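Local atomic coordinates of giding protein-mglB (Thermus thermophilus, PDB entry 1J3W), a protein that probably acts as a molecular adaptor and guanine-nucleotide exchange factor of the Roadblock/LC7 family, with a likely role in gliding motility. Residues B[111-115]-B[116-120]; B[96-99]-B[100-103]; B[127-130]-B[131-134]. All coordinates share one frame; numbering follows the deposited sequence.

Interaction 1: B[111-115]-B[116-120]; sequences ETAPL and GKVKL
The carbonyl O of Pro-114 takes two backbone N-H groups from the first turn of helix 115-135: Val-118 N at 3.0 Å gives a nearly straight bond (160°), while Lys-117 N binds weakly and bent. Pro-114 is the N-cap residue here, standing between the loop that leaves strand 103-109 and the helix itself. One residue further on, Leu-115 O accepts Lys-119 N at 3.0 Å, and the regular helical ladder is under way. The cap has an apolar lining as well. Because CG2 of Val-118 lies beside its own backbone N, it reaches back over the turn to within 3.9 Å of Ala-113 CB, on the buried side where Val-118 also packs against Leu-107 and Phe-109 of strand 103-109. On the outer side the Pro-114 ring meets the Lys-117 chain at a slant, CB to CG at 3.7 Å, before that chain bends and carries its amine away. Leu-115 and Lys-119, one turn apart, point the same way and lie side by side; both also pack on a second subunit, Leu-115 on its Lys-119 and Lys-119 on its Leu-115. Within the chain, this pair meets through Leu-115 CD1 and Lys-119 CG, 4.1 Å apart.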
loop_
_atom_site.group_PDB
_atom_site.type_symbol
_atom_site.label_atom_id
_atom_site.label_comp_id
_atom_site.label_asym_id
_atom_site.label_seq_id
_atom_site.Cartn_x
_atom_site.Cartn_y
_atom_site.Cartn_z
ATOM N N GLU B 111 17.827 1.068 -20.198
ATOM C CA GLU B 111 18.688 2.189 -20.557
ATOM C C GLU B 111 18.598 2.643 -22.008
ATOM O O GLU B 111 19.022 3.751 -22.334
ATOM C CB GLU B 111 20.151 1.871 -20.223
ATOM C CG GLU B 111 20.647 0.568 -20.814
ATOM C CD GLU B 111 20.633 -0.559 -19.807
ATOM O OE1 GLU B 111 21.562 -0.611 -18.971
ATOM O OE2 GLU B 111 19.691 -1.381 -19.842
ATOM N N THR B 112 18.045 1.807 -22.880
ATOM C CA THR B 112 17.950 2.192 -24.283
ATOM C C THR B 112 16.744 3.069 -24.603
ATOM O O THR B 112 16.553 3.472 -25.748
ATOM C CB THR B 112 17.975 0.963 -25.227
ATOM O OG1 THR B 112 16.825 0.134 -25.018
ATOM C CG2 THR B 112 19.239 0.155 -24.986
ATOM N N ALA B 113 15.944 3.375 -23.588
ATOM C CA ALA B 113 14.782 4.242 -23.766
ATOM C C ALA B 113 15.085 5.574 -23.087
ATOM O O ALA B 113 15.127 5.657 -21.855
ATOM C CB ALA B 113 13.549 3.609 -23.141
ATOM N N PRO B 114 15.321 6.634 -23.875
ATOM C CA PRO B 114 15.618 7.940 -23.274
ATOM C C PRO B 114 14.435 8.355 -22.403
ATOM O O PRO B 114 13.297 8.351 -22.867
ATOM C CB PRO B 114 15.788 8.852 -24.489
ATOM C CG PRO B 114 16.220 7.908 -25.579
ATOM C CD PRO B 114 15.334 6.711 -25.344
ATOM N N LEU B 115 14.697 8.714 -21.151
ATOM C CA LEU B 115 13.621 9.091 -20.242
ATOM C C LEU B 115 12.756 10.226 -20.778
ATOM O O LEU B 115 11.540 10.213 -20.606
ATOM C CB LEU B 115 14.185 9.477 -18.872
ATOM C CG LEU B 115 13.134 9.781 -17.803
ATOM C CD1 LEU B 115 12.232 8.574 -17.589
ATOM C CD2 LEU B 115 13.838 10.154 -16.506
ATOM N N GLY B 116 13.382 11.200 -21.430
ATOM C CA GLY B 116 12.628 12.315 -21.971
ATOM C C GLY B 116 11.621 11.850 -23.007
ATOM O O GLY B 116 10.517 12.387 -23.100
ATOM N N LYS B 117 12.003 10.846 -23.788
ATOM C CA LYS B 117 11.121 10.309 -24.820
ATOM C C LYS B 117 9.997 9.518 -24.153
ATOM O O LYS B 117 8.835 9.590 -24.560
ATOM C CB LYS B 117 11.901 9.389 -25.761
ATOM C CG LYS B 117 12.983 10.071 -26.589
ATOM C CD LYS B 117 12.402 10.841 -27.759
ATOM C CE LYS B 117 13.506 11.296 -28.706
ATOM N NZ LYS B 117 12.950 11.841 -29.973
ATOM N N VAL B 118 10.347 8.759 -23.121
ATOM C CA VAL B 118 9.359 7.970 -22.400
ATOM C C VAL B 118 8.246 8.859 -21.850
ATOM O O VAL B 118 7.062 8.563 -22.014
ATOM C CB VAL B 118 10.021 7.196 -21.229
ATOM C CG1 VAL B 118 8.956 6.568 -20.343
ATOM C CG2 VAL B 118 10.943 6.113 -21.780
ATOM N N LYS B 119 8.626 9.958 -21.212
ATOM C CA LYS B 119 7.639 10.856 -20.628
ATOM C C LYS B 119 6.848 11.645 -21.660
ATOM O O LYS B 119 5.638 11.844 -21.506
ATOM C CB LYS B 119 8.322 11.800 -19.643
ATOM C CG LYS B 119 9.058 11.044 -18.542
ATOM C CD LYS B 119 9.439 11.943 -17.386
ATOM C CE LYS B 119 8.214 12.364 -16.595
ATOM N NZ LYS B 119 8.589 13.239 -15.456
ATOM N N LEU B 120 7.527 12.087 -22.713
ATOM C CA LEU B 120 6.874 12.850 -23.773
ATOM C C LEU B 120 5.816 12.006 -24.477
ATOM O O LEU B 120 4.632 12.345 -24.492
ATOM C CB LEU B 120 7.915 13.320 -24.796
ATOM C CG LEU B 120 7.380 14.023 -26.048
ATOM C CD1 LEU B 120 6.673 15.291 -25.643
ATOM C CD2 LEU B 120 8.525 14.332 -27.004
#

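Interaction 2: B[96-99]-B[100-103]; sequences VDEA and GEHA
The connection between antiparallel strands 93-98 and 103-109 is a beta hairpin, fastened at its mouth by Ala-99 N, which donates to Ala-103 O over 2.9 Å. The N-H points almost straight at the oxygen (169°) but approaches from above the carbonyl plane. Two waters bind the backbone of the loop. The first donates to Glu-98 O and accepts from Gly-100 N at 2.9 Å; the second joins Ala-99 O, at 2.8 Å, to His-102 N across the turn, so that solvent takes part in bridging the loop backbone. Gly-100 has a positive phi of 88° with psi near 180°, a conformation in which a beta carbon would collide with Ala-99 O.

Ala-99 CB and Ala-103 CB lie side by side, 4.2 Å apart, and both rest on Leu-34 of strand 31-36. Beside the loop two acidic chains converge at a slant: Glu-98 OE1 and Glu-101 OE2 are 4.1 Å apart, with their carboxylate planes turned 75° against each other. Arg-81 NE forms a salt bridge with Glu-98 OE2, which probably eases the repulsion, and its NH2 holds the backbone O of Glu-101. Glu-98 reaches out with its chain extended beyond CG, while Glu-101 bends at chi2. The arrangement is that of a short beta hairpin with a water-bridged loop, here joining two strands next to each other in the central sheet of a Roadblock/LC7 fold.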
loop_
_atom_site.group_PDB
_atom_site.type_symbol
_atom_site.label_atom_id
_atom_site.label_comp_id
_atom_site.label_asym_id
_atom_site.label_seq_id
_atom_site.Cartn_x
_atom_site.Cartn_y
_atom_site.Cartn_z
ATOM N N VAL B 96 4.207 5.089 -15.201
ATOM C CA VAL B 96 2.779 4.845 -15.089
ATOM C C VAL B 96 2.054 6.183 -15.146
ATOM O O VAL B 96 2.441 7.135 -14.467
ATOM C CB VAL B 96 2.428 4.141 -13.763
ATOM C CG1 VAL B 96 0.931 3.880 -13.689
ATOM C CG2 VAL B 96 3.197 2.837 -13.652
ATOM N N ASP B 97 1.009 6.263 -15.961
ATOM C CA ASP B 97 0.249 7.497 -16.073
ATOM C C ASP B 97 -1.226 7.156 -16.224
ATOM O O ASP B 97 -1.585 6.152 -16.836
ATOM C CB ASP B 97 0.740 8.315 -17.275
ATOM C CG ASP B 97 0.194 9.738 -17.285
ATOM O OD1 ASP B 97 -0.179 10.256 -16.210
ATOM O OD2 ASP B 97 0.154 10.346 -18.371
ATOM N N GLU B 98 -2.078 7.982 -15.635
ATOM C CA GLU B 98 -3.509 7.759 -15.720
ATOM C C GLU B 98 -4.006 7.888 -17.148
ATOM O O GLU B 98 -3.626 8.814 -17.872
ATOM C CB GLU B 98 -4.260 8.759 -14.838
ATOM C CG GLU B 98 -4.325 8.379 -13.375
ATOM C CD GLU B 98 -5.199 9.327 -12.574
ATOM O OE1 GLU B 98 -6.303 9.661 -13.050
ATOM O OE2 GLU B 98 -4.785 9.728 -11.469
ATOM N N ALA B 99 -4.848 6.944 -17.551
ATOM C CA ALA B 99 -5.451 6.953 -18.879
ATOM C C ALA B 99 -6.941 7.040 -18.585
ATOM O O ALA B 99 -7.673 6.057 -18.694
ATOM C CB ALA B 99 -5.124 5.665 -19.624
ATOM N N GLY B 100 -7.380 8.229 -18.192
ATOM C CA GLY B 100 -8.774 8.405 -17.851
ATOM C C GLY B 100 -8.939 8.057 -16.387
ATOM O O GLY B 100 -7.962 7.768 -15.693
ATOM N N GLU B 101 -10.175 8.058 -15.910
ATOM C CA GLU B 101 -10.440 7.771 -14.512
ATOM C C GLU B 101 -10.341 6.312 -14.088
ATOM O O GLU B 101 -10.158 6.027 -12.907
ATOM C CB GLU B 101 -11.826 8.300 -14.135
ATOM C CG GLU B 101 -11.922 9.813 -14.137
ATOM C CD GLU B 101 -10.956 10.446 -13.157
ATOM O OE1 GLU B 101 -11.052 10.143 -11.948
ATOM O OE2 GLU B 101 -10.099 11.246 -13.593
ATOM N N HIS B 102 -10.438 5.384 -15.034
ATOM C CA HIS B 102 -10.415 3.976 -14.661
ATOM C C HIS B 102 -9.327 3.097 -15.253
ATOM O O HIS B 102 -9.400 1.874 -15.136
ATOM C CB HIS B 102 -11.773 3.344 -14.977
ATOM C CG HIS B 102 -12.934 4.109 -14.424
ATOM N ND1 HIS B 102 -13.562 5.117 -15.122
ATOM C CD2 HIS B 102 -13.560 4.035 -13.225
ATOM C CE1 HIS B 102 -14.526 5.631 -14.378
ATOM N NE2 HIS B 102 -14.545 4.992 -13.223
ATOM N N ALA B 103 -8.320 3.696 -15.877
ATOM C CA ALA B 103 -7.254 2.893 -16.461
ATOM C C ALA B 103 -5.890 3.543 -16.280
ATOM O O ALA B 103 -5.789 4.723 -15.952
ATOM C CB ALA B 103 -7.529 2.649 -17.942
HETATM O O HOH W 1 -6.071 10.791 -18.193
HETATM O O HOH W 2 -10.253 5.336 -17.972
#

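Interaction 3: B[127-130]-B[131-134]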
loop_
_atom_site.group_PDB
_atom_site.type_symbol
_atom_site.label_atom_id
_atom_site.label_comp_id
_atom_site.label_asym_id
_atom_site.label_seq_id
_atom_site.Cartn_x
_atom_site.Cartn_y
_atom_site.Cartn_z
ATOM N N GLU B 127 -3.110 10.140 -22.866
ATOM C CA GLU B 127 -4.253 10.957 -23.256
ATOM C C GLU B 127 -5.046 10.283 -24.367
ATOM O O GLU B 127 -6.281 10.286 -24.356
ATOM C CB GLU B 127 -3.821 12.336 -23.741
ATOM C CG GLU B 127 -5.000 13.109 -24.310
ATOM C CD GLU B 127 -4.613 14.431 -24.909
ATOM O OE1 GLU B 127 -3.736 14.447 -25.800
ATOM O OE2 GLU B 127 -5.196 15.455 -24.493
ATOM N N ALA B 128 -4.339 9.713 -25.338
ATOM C CA ALA B 128 -5.005 9.039 -26.444
ATOM C C ALA B 128 -5.816 7.859 -25.925
ATOM O O ALA B 128 -6.944 7.626 -26.355
ATOM C CB ALA B 128 -3.982 8.563 -27.459
ATOM N N LEU B 129 -5.237 7.116 -24.987
ATOM C CA LEU B 129 -5.914 5.961 -24.422
ATOM C C LEU B 129 -7.089 6.370 -23.545
ATOM O O LEU B 129 -8.069 5.635 -23.440
ATOM C CB LEU B 129 -4.917 5.110 -23.628
ATOM C CG LEU B 129 -3.892 4.405 -24.521
ATOM C CD1 LEU B 129 -2.680 3.983 -23.706
ATOM C CD2 LEU B 129 -4.542 3.202 -25.187
ATOM N N ALA B 130 -6.989 7.539 -22.921
ATOM C CA ALA B 130 -8.067 8.036 -22.076
ATOM C C ALA B 130 -9.305 8.240 -22.947
ATOM O O ALA B 130 -10.417 7.884 -22.555
ATOM C CB ALA B 130 -7.663 9.349 -21.422
ATOM N N ARG B 131 -9.103 8.800 -24.135
ATOM C CA ARG B 131 -10.209 9.041 -25.057
ATOM C C ARG B 131 -10.804 7.739 -25.580
ATOM O O ARG B 131 -12.022 7.611 -25.714
ATOM C CB ARG B 131 -9.747 9.898 -26.238
ATOM C CG ARG B 131 -9.409 11.331 -25.873
ATOM C CD ARG B 131 -9.451 12.229 -27.101
ATOM N NE ARG B 131 -9.268 13.638 -26.757
ATOM C CZ ARG B 131 -9.464 14.646 -27.600
ATOM N NH1 ARG B 131 -9.853 14.408 -28.847
ATOM N NH2 ARG B 131 -9.272 15.895 -27.198
ATOM N N ILE B 132 -9.941 6.773 -25.874
ATOM C CA ILE B 132 -10.381 5.478 -26.379
ATOM C C ILE B 132 -11.169 4.710 -25.319
ATOM O O ILE B 132 -12.213 4.121 -25.610
ATOM C CB ILE B 132 -9.172 4.619 -26.816
ATOM C CG1 ILE B 132 -8.434 5.312 -27.961
ATOM C CG2 ILE B 132 -9.636 3.232 -27.238
ATOM C CD1 ILE B 132 -7.136 4.630 -28.356
ATOM N N ALA B 133 -10.663 4.727 -24.091
ATOM C CA ALA B 133 -11.301 4.030 -22.982
ATOM C C ALA B 133 -12.737 4.490 -22.766
ATOM O O ALA B 133 -13.637 3.672 -22.575
ATOM C CB ALA B 133 -10.492 4.236 -21.707
ATOM N N GLU B 134 -12.942 5.802 -22.799
ATOM C CA GLU B 134 -14.267 6.379 -22.599
ATOM C C GLU B 134 -15.252 5.956 -23.681
ATOM O O GLU B 134 -16.298 5.375 -23.388
ATOM C CB GLU B 134 -14.173 7.905 -22.566
ATOM C CG GLU B 134 -13.318 8.447 -21.437
ATOM C CD GLU B 134 -13.234 9.960 -21.451
ATOM O OE1 GLU B 134 -14.295 10.615 -21.380
ATOM O OE2 GLU B 134 -12.106 10.492 -21.534
HETATM O O HOH W 3 -7.724 15.357 -25.153
#
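Four consecutive backbone bonds tie Glu-127, Ala-128, Leu-129 and Ala-130 to the residues four places on, the i to i+4 ladder of an alpha-helix near the C-terminal end of helix 115-135. Ala-133 N to Leu-129 O is the shortest at 2.8 Å, whereas Glu-134 N stands 3.3 Å from Ala-130 O.

The apolar contact between side chains lies on the flank that meets helix 10-27. Leu-129 CD2 and Ile-132 CD1 approach to 4.3 Å; Leu-129 also packs on Ala-16, and Ile-132 on Arg-15 and Val-19.

A third group sets side-chain carbons on carbonyl oxygens of the preceding turn. With CG1 of Ile-132 beside its backbone N (chi1 -62°), that branch is drawn back, and CG1 comes to 3.2 Å from Ala-128 O. Ala-133 CB, whose methyl also touches Leu-6, sits 3.3 Å from Leu-129 O. Glu-134 leans back in the same manner, its CG resting 3.2 Å from Ala-130 O.

The polar side-chain contact is on the exposed side. Glu-127 and Arg-131 are one turn apart, but their charged atoms do not meet: OE2 of Glu-127 and NH2 of Arg-131 remain 4.9 Å from each other. A water fills the role of intermediary, donating to Glu-127 OE2 and accepting from Arg-131 NH2, each at 2.6 Å. The Arg-131 chain, extended from CG to NE, runs back along the helix toward the acid.

The chemistry is thus divided: aliphatic branches seal this part of the helix to its neighbour, while the opposite charges of Glu-127 and Arg-131 interact through solvent, which would probably make their attraction weaker than direct contact would.

The three contacts follow one another along the chain: interaction 2 first, at the hairpin between strands 93-98 and 103-109, then interaction 1, where strand 103-109 gives way to helix 115-135, and finally interaction 3 near the far end of that helix. Interactions 1 and 3 share the helix, their centres 22 Å apart. Interactions 2 and 3 have centres only 9 Å apart and touch, Ala-130 CB packing 3.4 Å from Gly-100 N and Leu-129 CB on Ala-99 CB. The helix therefore starts beside one end of strand 103-109 and returns to the hairpin at its other end, an antiparallel strand-to-helix connection that lays the helix along the sheet.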